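Local coordinates for protein cellulase (Bacteroides salanitronis, PDB 6WQY) that probably cleaves beta-1,4-glucan chains such as cellulose, as the family 5 glycoside hydrolase domain of a larger endoglucanase of broad specificity, at residues A147-M152 against E170-I175; I117-D122 against Q127-I132; A151-I156 against D205-T210. All blocks are in the same frame, centred on the assembly; numbering follows the deposited sequence.

Interaction 1: residues A147-M152 against E170-I175; sequences AQLAAM and EAMNEI
Leu149 and Met172 meet through their methyl ends. From helix 139-159, Leu149 reaches inward toward the loop that follows strand 167-170, and its CD2 lies 3.9 Å from CE of Met172. The other branch is nearly as near, with Leu149 CD1 4.0 Å from Met172 CE, so the thioether methyl sits at the fork of the leucine. The two side chains cross at about a right angle and touch only at their ends. Leu149 gets there with CG anti to the backbone N (chi1 -171°), which extends the side chain off the helix. Met172 carries its CG between the backbone N and the carbonyl carbon, and a bend at chi3 (83°) brings CE round to the leucine. Leu149 has a second modelled conformer, so the exact distances hold for this one.

Ala171 adds a smaller share through its backbone: its O is 4.2 Å from Leu149 CD1, a van der Waals neighbour only. That carbonyl finds its polar partner one turn along the same helix, accepting a hydrogen bond from Trp153 NE1. The short side chain of Ala171 suits a place also lined by Asn200 and Phe203 of helix 191-209, while the flexible Met172 packs there against Trp199 and Asn200 as well. The contact is thus small, buried and apolar. It is the packing of a (beta/alpha)8 barrel, in which a helix of the outer layer rests on the chain leaving the carboxyl end of a strand, the end where glycosidases of this fold carry their active site.

Interaction 2: residues I117-D122 against Q127-I132; sequences INIHHD and QYWLDI
The loop leaving the carboxyl end of strand 114-118 in the (beta/alpha)8 barrel folds back on itself here, and Asp122 holds Trp129 across the bend. The indole NE1 of Trp129 donates to OD2 of Asp122 at 2.9 Å, almost straight at 172°. The acceptor lies in the indole plane at its edge and offers its anti lone pair, while the carboxylate is turned 79° from the ring. The other oxygen, OD1, accepts from the backbone N of Trp81, so both ends of this buried acid are held, and its rotation with them. Trp129 takes the crowded position at chi1 (66°), and the indole lies across the side chain of Asp122, with NE1 3.4 Å from Asp122 CB. Leu130 CB sits over the centre of one indole face, and Gln148 and Met152 of helix 139-159 also touch the ring, a broad surface suited to such a junction.

Ile119 extends the apolar side of the contact: its CG2 is 4.2 Å from Leu130 CD2 and slightly farther from the indole. Tyr128 stands at the partly exposed margin, its ring edge toward Asp122 O and its CD2 3.3 Å from His121 O. Leu130 is the centre of an inverse gamma turn, a sharp kink that leads into Asp131, the N-cap of helix 132-135. With no direct backbone bond between the two segments, a water joins them, accepting from Tyr128 N and donating to Leu130 O and to Asp122 O, the last at 2.8 Å.

Interaction 3: residues A151-I156 against D205-T210; sequences AMWTQI and DAVRAT
Two successive helices of the barrel's outer layer, 139-159 and 191-209, come together where Thr154 meets Ala206. The CA atoms of Thr154 and Ala206 are 5.8 Å apart, a closeness that small residues allow; Thr154 OG1 lies 4.1 Å from Ala206 CB. A water bridges the same place, donating to Thr154 OG1 and to Ala206 O, each at 2.7 Å. The threonine hydroxyl also bonds to Ala150 O in its own helix, so it serves both the helix and the joint.

Deeper in, Trp153 CE3 packs at 4.4 Å from Val207 CG2, its NE1 being taken by Ala171 O. Farther along, Thr210 turns its methyl CG2 to that of Thr154 at 4.3 Å. Chi1 of 68° sends its OG1 the other way, back to Val207 O in the carbonyl plane at 2.8 Å; Asn214 ND2 bonds to this hydroxyl too. A glycine here, without methyl or hydroxyl, would probably open a gap beside Thr154 CG2, and leave Asn214 ND2 without this acceptor and Val207 O with only the backbone N of its two donors here. Close packing of neighbouring helices, apolar inside and hydrated outside, belongs to the helical shell of a TIM barrel.

Helix 139-159 is common to interactions 1 and 3: one part of it faces the loop after strand 167-170, and the overlapping next part faces helix 191-209. Interaction 1 is wholly buried and apolar, interaction 3 is partly exposed and takes in a water, and interaction 2, also partly buried, is the most polar, built on a carboxylate-indole bond. Trp153 ties all three, its NE1 turned to the loop of interaction 1 and its ring against Ile119. Strands 114-118 and 167-170 are barrel neighbours, so the segments of interactions 1 and 2 also bond directly: Glu170 N reaches Ile117 O, and Glu170 OE2 reaches Asn118 ND2.

Interaction 1: residues A147-M152 against E170-I175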
loop_
_atom_site.group_PDB
_atom_site.type_symbol
_atom_site.label_atom_id
_atom_site.label_comp_id
_atom_site.label_asym_id
_atom_site.label_seq_id
_atom_site.Cartn_x
_atom_site.Cartn_y
_atom_site.Cartn_z
ATOM N N ALA A 147 20.308 0.284 10.514
ATOM C CA ALA A 147 20.968 1.581 10.421
ATOM C C ALA A 147 20.520 2.326 9.170
ATOM O O ALA A 147 20.275 3.535 9.205
ATOM C CB ALA A 147 22.484 1.404 10.407
ATOM N N GLN A 148 20.417 1.615 8.048
ATOM C CA GLN A 148 19.974 2.244 6.806
ATOM C C GLN A 148 18.505 2.661 6.892
ATOM O O GLN A 148 18.137 3.766 6.463
ATOM C CB GLN A 148 20.229 1.309 5.624
ATOM C CG GLN A 148 19.816 1.932 4.308
ATOM C CD GLN A 148 20.430 1.289 3.093
ATOM O OE1 GLN A 148 21.264 0.397 3.190
ATOM N NE2 GLN A 148 20.037 1.767 1.923
ATOM N N LEU A 149 17.659 1.791 7.449
ATOM C CA LEU A 149 16.245 2.115 7.612
ATOM C C LEU A 149 16.067 3.366 8.468
ATOM O O LEU A 149 15.273 4.255 8.133
ATOM C CB LEU A 149 15.539 0.913 8.235
ATOM C CG LEU A 149 14.020 0.930 8.307
ATOM C CD1 LEU A 149 13.397 0.841 6.929
ATOM C CD2 LEU A 149 13.565 -0.228 9.180
ATOM N N ALA A 150 16.796 3.454 9.578
ATOM C CA ALA A 150 16.665 4.601 10.465
ATOM C C ALA A 150 17.203 5.861 9.797
ATOM O O ALA A 150 16.599 6.938 9.908
ATOM C CB ALA A 150 17.404 4.327 11.777
ATOM N N ALA A 151 18.338 5.761 9.104
ATOM C CA ALA A 151 18.928 6.944 8.482
ATOM C C ALA A 151 18.048 7.454 7.346
ATOM O O ALA A 151 17.846 8.666 7.204
ATOM C CB ALA A 151 20.332 6.635 7.971
ATOM N N MET A 152 17.525 6.555 6.518
ATOM C CA MET A 152 16.642 6.971 5.437
ATOM C C MET A 152 15.376 7.601 5.982
ATOM O O MET A 152 14.970 8.679 5.538
ATOM C CB MET A 152 16.316 5.784 4.530
ATOM C CG MET A 152 17.489 5.325 3.669
ATOM S SD MET A 152 17.107 3.859 2.705
ATOM C CE MET A 152 15.853 4.474 1.585
ATOM N N GLU A 170 4.672 4.829 5.384
ATOM C CA GLU A 170 4.559 3.371 5.465
ATOM C C GLU A 170 5.972 2.791 5.432
ATOM O O GLU A 170 6.728 3.056 4.502
ATOM C CB GLU A 170 3.730 2.872 4.283
ATOM C CG GLU A 170 3.667 1.371 4.133
ATOM C CD GLU A 170 2.986 0.982 2.839
ATOM O OE1 GLU A 170 1.726 1.144 2.745
ATOM O OE2 GLU A 170 3.686 0.549 1.902
ATOM N N ALA A 171 6.322 1.997 6.447
ATOM C CA ALA A 171 7.718 1.662 6.724
ATOM C C ALA A 171 8.416 1.028 5.535
ATOM O O ALA A 171 9.585 1.332 5.260
ATOM C CB ALA A 171 7.750 0.678 7.886
ATOM N N MET A 172 7.743 0.067 4.897
ATOM C CA MET A 172 8.284 -0.752 3.816
ATOM C C MET A 172 7.102 -1.461 3.182
ATOM O O MET A 172 5.950 -1.269 3.593
ATOM C CB MET A 172 9.380 -1.691 4.296
ATOM C CG MET A 172 8.984 -2.666 5.340
ATOM S SD MET A 172 10.416 -3.271 6.281
ATOM C CE MET A 172 10.564 -1.920 7.455
ATOM N N ASN A 173 7.393 -2.264 2.151
ATOM C CA ASN A 173 6.369 -2.826 1.275
ATOM C C ASN A 173 6.108 -4.298 1.584
ATOM O O ASN A 173 5.394 -4.593 2.552
ATOM C CB ASN A 173 6.737 -2.557 -0.190
ATOM C CG ASN A 173 5.678 -3.058 -1.128
ATOM O OD1 ASN A 173 4.491 -2.884 -0.855
ATOM N ND2 ASN A 173 6.083 -3.704 -2.213
ATOM N N GLU A 174 6.674 -5.217 0.789
ATOM C CA GLU A 174 6.390 -6.650 0.864
ATOM C C GLU A 174 7.683 -7.365 1.208
ATOM O O GLU A 174 8.541 -7.575 0.353
ATOM C CB GLU A 174 5.831 -7.159 -0.463
ATOM C CG GLU A 174 4.457 -6.634 -0.767
ATOM C CD GLU A 174 3.852 -7.150 -2.056
ATOM O OE1 GLU A 174 4.593 -7.729 -2.895
ATOM O OE2 GLU A 174 2.612 -7.012 -2.253
ATOM N N ILE A 175 7.835 -7.717 2.470
ATOM C CA ILE A 175 9.074 -8.291 2.979
ATOM C C ILE A 175 8.940 -9.810 3.032
ATOM O O ILE A 175 8.038 -10.358 3.687
ATOM C CB ILE A 175 9.402 -7.705 4.358
ATOM C CG1 ILE A 175 9.584 -6.175 4.263
ATOM C CG2 ILE A 175 10.623 -8.390 4.955
ATOM C CD1 ILE A 175 10.640 -5.697 3.275
#

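Interaction 2: residues I117-D122 against Q127-I132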
loop_
_atom_site.group_PDB
_atom_site.type_symbol
_atom_site.label_atom_id
_atom_site.label_comp_id
_atom_site.label_asym_id
_atom_site.label_seq_id
_atom_site.Cartn_x
_atom_site.Cartn_y
_atom_site.Cartn_z
ATOM N N ILE A 117 3.611 7.562 1.531
ATOM C CA ILE A 117 4.888 7.267 0.873
ATOM C C ILE A 117 5.560 6.133 1.646
ATOM O O ILE A 117 5.325 5.954 2.842
ATOM C CB ILE A 117 5.818 8.491 0.763
ATOM C CG1 ILE A 117 6.114 9.121 2.123
ATOM C CG2 ILE A 117 5.222 9.511 -0.208
ATOM C CD1 ILE A 117 7.124 10.250 2.078
ATOM N N ASN A 118 6.432 5.385 0.964
ATOM C CA ASN A 118 7.036 4.209 1.586
ATOM C C ASN A 118 8.470 4.009 1.082
ATOM O O ASN A 118 9.054 4.857 0.402
ATOM C CB ASN A 118 6.160 2.958 1.369
ATOM C CG ASN A 118 6.260 2.403 -0.043
ATOM O OD1 ASN A 118 6.948 2.973 -0.896
ATOM N ND2 ASN A 118 5.572 1.305 -0.291
ATOM N N ILE A 119 9.047 2.880 1.492
ATOM C CA ILE A 119 10.207 2.253 0.858
ATOM C C ILE A 119 9.683 1.012 0.143
ATOM O O ILE A 119 9.115 0.121 0.788
ATOM C CB ILE A 119 11.287 1.901 1.891
ATOM C CG1 ILE A 119 11.877 3.164 2.519
ATOM C CG2 ILE A 119 12.361 1.030 1.251
ATOM C CD1 ILE A 119 12.894 2.896 3.619
ATOM N N HIS A 120 9.854 0.949 -1.186
ATOM C CA HIS A 120 9.130 -0.042 -1.980
ATOM C C HIS A 120 10.075 -1.134 -2.454
ATOM O O HIS A 120 10.364 -2.071 -1.684
ATOM C CB HIS A 120 8.300 0.642 -3.075
ATOM C CG HIS A 120 7.154 -0.173 -3.561
ATOM N ND1 HIS A 120 5.953 -0.241 -2.878
ATOM C CD2 HIS A 120 7.024 -0.929 -4.677
ATOM C CE1 HIS A 120 5.128 -0.995 -3.589
ATOM N NE2 HIS A 120 5.751 -1.434 -4.677
ATOM N N HIS A 121 10.557 -1.108 -3.710
ATOM C CA HIS A 121 11.301 -2.268 -4.233
ATOM C C HIS A 121 12.712 -2.406 -3.672
ATOM O O HIS A 121 13.368 -3.411 -3.958
ATOM C CB HIS A 121 11.275 -2.309 -5.749
ATOM C CG HIS A 121 9.940 -2.669 -6.305
ATOM N ND1 HIS A 121 9.150 -3.661 -5.762
ATOM C CD2 HIS A 121 9.257 -2.163 -7.365
ATOM C CE1 HIS A 121 8.041 -3.750 -6.479
ATOM N NE2 HIS A 121 8.078 -2.857 -7.461
ATOM N N ASP A 122 13.166 -1.483 -2.830
ATOM C CA ASP A 122 14.362 -1.765 -2.040
ATOM C C ASP A 122 14.243 -3.093 -1.315
ATOM O O ASP A 122 15.249 -3.757 -1.067
ATOM C CB ASP A 122 14.575 -0.672 -0.991
ATOM C CG ASP A 122 14.758 0.703 -1.594
ATOM O OD1 ASP A 122 13.806 1.171 -2.267
ATOM O OD2 ASP A 122 15.833 1.323 -1.372
ATOM N N GLN A 127 16.508 -9.198 -2.229
ATOM C CA GLN A 127 17.659 -9.242 -3.128
ATOM C C GLN A 127 18.495 -7.970 -3.114
ATOM O O GLN A 127 19.563 -7.954 -3.748
ATOM C CB GLN A 127 17.235 -9.635 -4.552
ATOM C CG GLN A 127 16.529 -8.552 -5.334
ATOM C CD GLN A 127 16.032 -9.054 -6.694
ATOM O OE1 GLN A 127 14.877 -9.457 -6.839
ATOM N NE2 GLN A 127 16.908 -9.031 -7.687
ATOM N N TYR A 128 18.079 -6.938 -2.384
ATOM C CA TYR A 128 18.841 -5.695 -2.262
ATOM C C TYR A 128 19.200 -5.460 -0.792
ATOM O O TYR A 128 19.276 -6.414 -0.009
ATOM C CB TYR A 128 18.062 -4.524 -2.876
ATOM C CG TYR A 128 17.592 -4.785 -4.292
ATOM C CD1 TYR A 128 18.497 -4.879 -5.339
ATOM C CD2 TYR A 128 16.252 -4.929 -4.584
ATOM C CE1 TYR A 128 18.066 -5.116 -6.639
ATOM C CE2 TYR A 128 15.816 -5.157 -5.872
ATOM C CZ TYR A 128 16.727 -5.252 -6.887
ATOM O OH TYR A 128 16.286 -5.491 -8.176
ATOM N N TRP A 129 19.429 -4.209 -0.384
ATOM C CA TRP A 129 19.949 -3.963 0.962
ATOM C C TRP A 129 18.969 -4.392 2.049
ATOM O O TRP A 129 19.392 -4.781 3.145
ATOM C CB TRP A 129 20.311 -2.481 1.157
ATOM C CG TRP A 129 19.143 -1.531 1.125
ATOM C CD1 TRP A 129 18.642 -0.888 0.032
ATOM C CD2 TRP A 129 18.336 -1.111 2.238
ATOM N NE1 TRP A 129 17.578 -0.106 0.388
ATOM C CE2 TRP A 129 17.369 -0.212 1.736
ATOM C CE3 TRP A 129 18.342 -1.390 3.610
ATOM C CZ2 TRP A 129 16.418 0.387 2.546
ATOM C CZ3 TRP A 129 17.402 -0.787 4.417
ATOM C CH2 TRP A 129 16.442 0.093 3.880
ATOM N N LEU A 130 17.676 -4.284 1.796
ATOM C CA LEU A 130 16.641 -4.561 2.789
ATOM C C LEU A 130 16.409 -6.063 2.720
ATOM O O LEU A 130 15.566 -6.537 1.959
ATOM C CB LEU A 130 15.432 -3.703 2.450
ATOM C CG LEU A 130 14.250 -3.701 3.403
ATOM C CD1 LEU A 130 14.623 -3.398 4.832
ATOM C CD2 LEU A 130 13.244 -2.683 2.888
ATOM N N ASP A 131 17.195 -6.821 3.501
ATOM C CA ASP A 131 17.435 -8.257 3.294
ATOM C C ASP A 131 17.080 -9.065 4.538
ATOM O O ASP A 131 17.920 -9.303 5.409
ATOM C CB ASP A 131 18.929 -8.401 2.934
ATOM C CG ASP A 131 19.377 -9.833 2.768
ATOM O OD1 ASP A 131 18.568 -10.777 2.789
ATOM O OD2 ASP A 131 20.629 -10.024 2.648
ATOM N N ILE A 132 15.820 -9.504 4.604
ATOM C CA ILE A 132 15.318 -10.230 5.772
ATOM C C ILE A 132 15.981 -11.592 5.908
ATOM O O ILE A 132 16.196 -12.076 7.026
ATOM C CB ILE A 132 13.781 -10.338 5.710
ATOM C CG1 ILE A 132 13.188 -10.924 6.995
ATOM C CG2 ILE A 132 13.341 -11.184 4.512
ATOM C CD1 ILE A 132 13.218 -9.979 8.175
HETATM O O HOH W 1 15.721 -6.499 -0.856
#

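Interaction 3: residues A151-I156 against D205-T210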
loop_
_atom_site.group_PDB
_atom_site.type_symbol
_atom_site.label_atom_id
_atom_site.label_comp_id
_atom_site.label_asym_id
_atom_site.label_seq_id
_atom_site.Cartn_x
_atom_site.Cartn_y
_atom_site.Cartn_z
ATOM N N ALA A 151 18.338 5.761 9.104
ATOM C CA ALA A 151 18.928 6.944 8.482
ATOM C C ALA A 151 18.048 7.454 7.346
ATOM O O ALA A 151 17.846 8.666 7.204
ATOM C CB ALA A 151 20.332 6.635 7.971
ATOM N N MET A 152 17.525 6.555 6.518
ATOM C CA MET A 152 16.642 6.971 5.437
ATOM C C MET A 152 15.376 7.601 5.982
ATOM O O MET A 152 14.970 8.679 5.538
ATOM C CB MET A 152 16.316 5.784 4.530
ATOM C CG MET A 152 17.489 5.325 3.669
ATOM S SD MET A 152 17.107 3.859 2.705
ATOM C CE MET A 152 15.853 4.474 1.585
ATOM N N TRP A 153 14.726 6.942 6.942
ATOM C CA TRP A 153 13.478 7.472 7.474
ATOM C C TRP A 153 13.697 8.771 8.235
ATOM O O TRP A 153 12.808 9.628 8.226
ATOM C CB TRP A 153 12.727 6.423 8.296
ATOM C CG TRP A 153 11.882 5.556 7.417
ATOM C CD1 TRP A 153 12.015 4.215 7.172
ATOM C CD2 TRP A 153 10.772 5.997 6.626
ATOM N NE1 TRP A 153 11.040 3.801 6.275
ATOM C CE2 TRP A 153 10.262 4.878 5.938
ATOM C CE3 TRP A 153 10.140 7.230 6.450
ATOM C CZ2 TRP A 153 9.185 4.961 5.077
ATOM C CZ3 TRP A 153 9.057 7.307 5.596
ATOM C CH2 TRP A 153 8.599 6.183 4.911
ATOM N N THR A 154 14.856 8.962 8.877
ATOM C CA THR A 154 15.140 10.261 9.492
ATOM C C THR A 154 15.136 11.362 8.437
ATOM O O THR A 154 14.525 12.421 8.617
ATOM C CB THR A 154 16.485 10.217 10.231
ATOM O OG1 THR A 154 16.402 9.292 11.320
ATOM C CG2 THR A 154 16.863 11.579 10.777
ATOM N N GLN A 155 15.817 11.116 7.315
ATOM C CA GLN A 155 15.867 12.112 6.251
ATOM C C GLN A 155 14.496 12.348 5.630
ATOM O O GLN A 155 14.132 13.500 5.333
ATOM C CB GLN A 155 16.859 11.677 5.180
ATOM C CG GLN A 155 18.303 11.737 5.596
ATOM C CD GLN A 155 19.172 11.030 4.593
ATOM O OE1 GLN A 155 19.505 11.592 3.548
ATOM N NE2 GLN A 155 19.518 9.794 4.880
ATOM N N ILE A 156 13.735 11.284 5.382
ATOM C CA ILE A 156 12.408 11.453 4.789
ATOM C C ILE A 156 11.504 12.217 5.745
ATOM O O ILE A 156 10.823 13.181 5.363
ATOM C CB ILE A 156 11.822 10.084 4.405
ATOM C CG1 ILE A 156 12.670 9.405 3.330
ATOM C CG2 ILE A 156 10.381 10.246 3.954
ATOM C CD1 ILE A 156 12.414 7.897 3.225
ATOM N N ASP A 205 10.447 4.457 15.777
ATOM C CA ASP A 205 11.307 5.235 16.660
ATOM C C ASP A 205 12.010 6.350 15.898
ATOM O O ASP A 205 12.142 7.473 16.399
ATOM C CB ASP A 205 12.341 4.326 17.327
ATOM C CG ASP A 205 11.730 3.343 18.320
ATOM O OD1 ASP A 205 10.540 3.453 18.644
ATOM O OD2 ASP A 205 12.483 2.456 18.799
ATOM N N ALA A 206 12.503 6.052 14.698
ATOM C CA ALA A 206 13.239 7.049 13.935
ATOM C C ALA A 206 12.336 8.203 13.520
ATOM O O ALA A 206 12.743 9.365 13.578
ATOM C CB ALA A 206 13.895 6.406 12.712
ATOM N N VAL A 207 11.110 7.901 13.085
ATOM C CA VAL A 207 10.177 8.959 12.705
ATOM C C VAL A 207 9.830 9.815 13.916
ATOM O O VAL A 207 9.879 11.050 13.860
ATOM C CB VAL A 207 8.919 8.358 12.048
ATOM C CG1 VAL A 207 7.860 9.447 11.831
ATOM C CG2 VAL A 207 9.271 7.671 10.726
ATOM N N ARG A 208 9.468 9.172 15.029
ATOM C CA ARG A 208 9.044 9.930 16.201
ATOM C C ARG A 208 10.170 10.804 16.740
ATOM O O ARG A 208 9.908 11.896 17.248
ATOM C CB ARG A 208 8.528 9.002 17.302
ATOM C CG ARG A 208 7.325 8.161 16.930
ATOM C CD ARG A 208 6.162 8.959 16.385
ATOM N NE ARG A 208 4.994 8.091 16.207
ATOM C CZ ARG A 208 4.045 8.269 15.298
ATOM N NH1 ARG A 208 4.116 9.270 14.437
ATOM N NH2 ARG A 208 3.027 7.427 15.225
ATOM N N ALA A 209 11.422 10.350 16.635
ATOM C CA ALA A 209 12.542 11.100 17.183
ATOM C C ALA A 209 12.732 12.437 16.490
ATOM O O ALA A 209 13.345 13.341 17.071
ATOM C CB ALA A 209 13.824 10.285 17.067
ATOM N N THR A 210 12.214 12.600 15.272
ATOM C CA THR A 210 12.354 13.879 14.588
ATOM C C THR A 210 11.411 14.942 15.141
ATOM O O THR A 210 11.577 16.118 14.818
ATOM C CB THR A 210 12.165 13.743 13.071
ATOM O OG1 THR A 210 10.803 13.413 12.764
ATOM C CG2 THR A 210 13.116 12.711 12.483
HETATM O O HOH W 2 15.409 9.947 13.771
#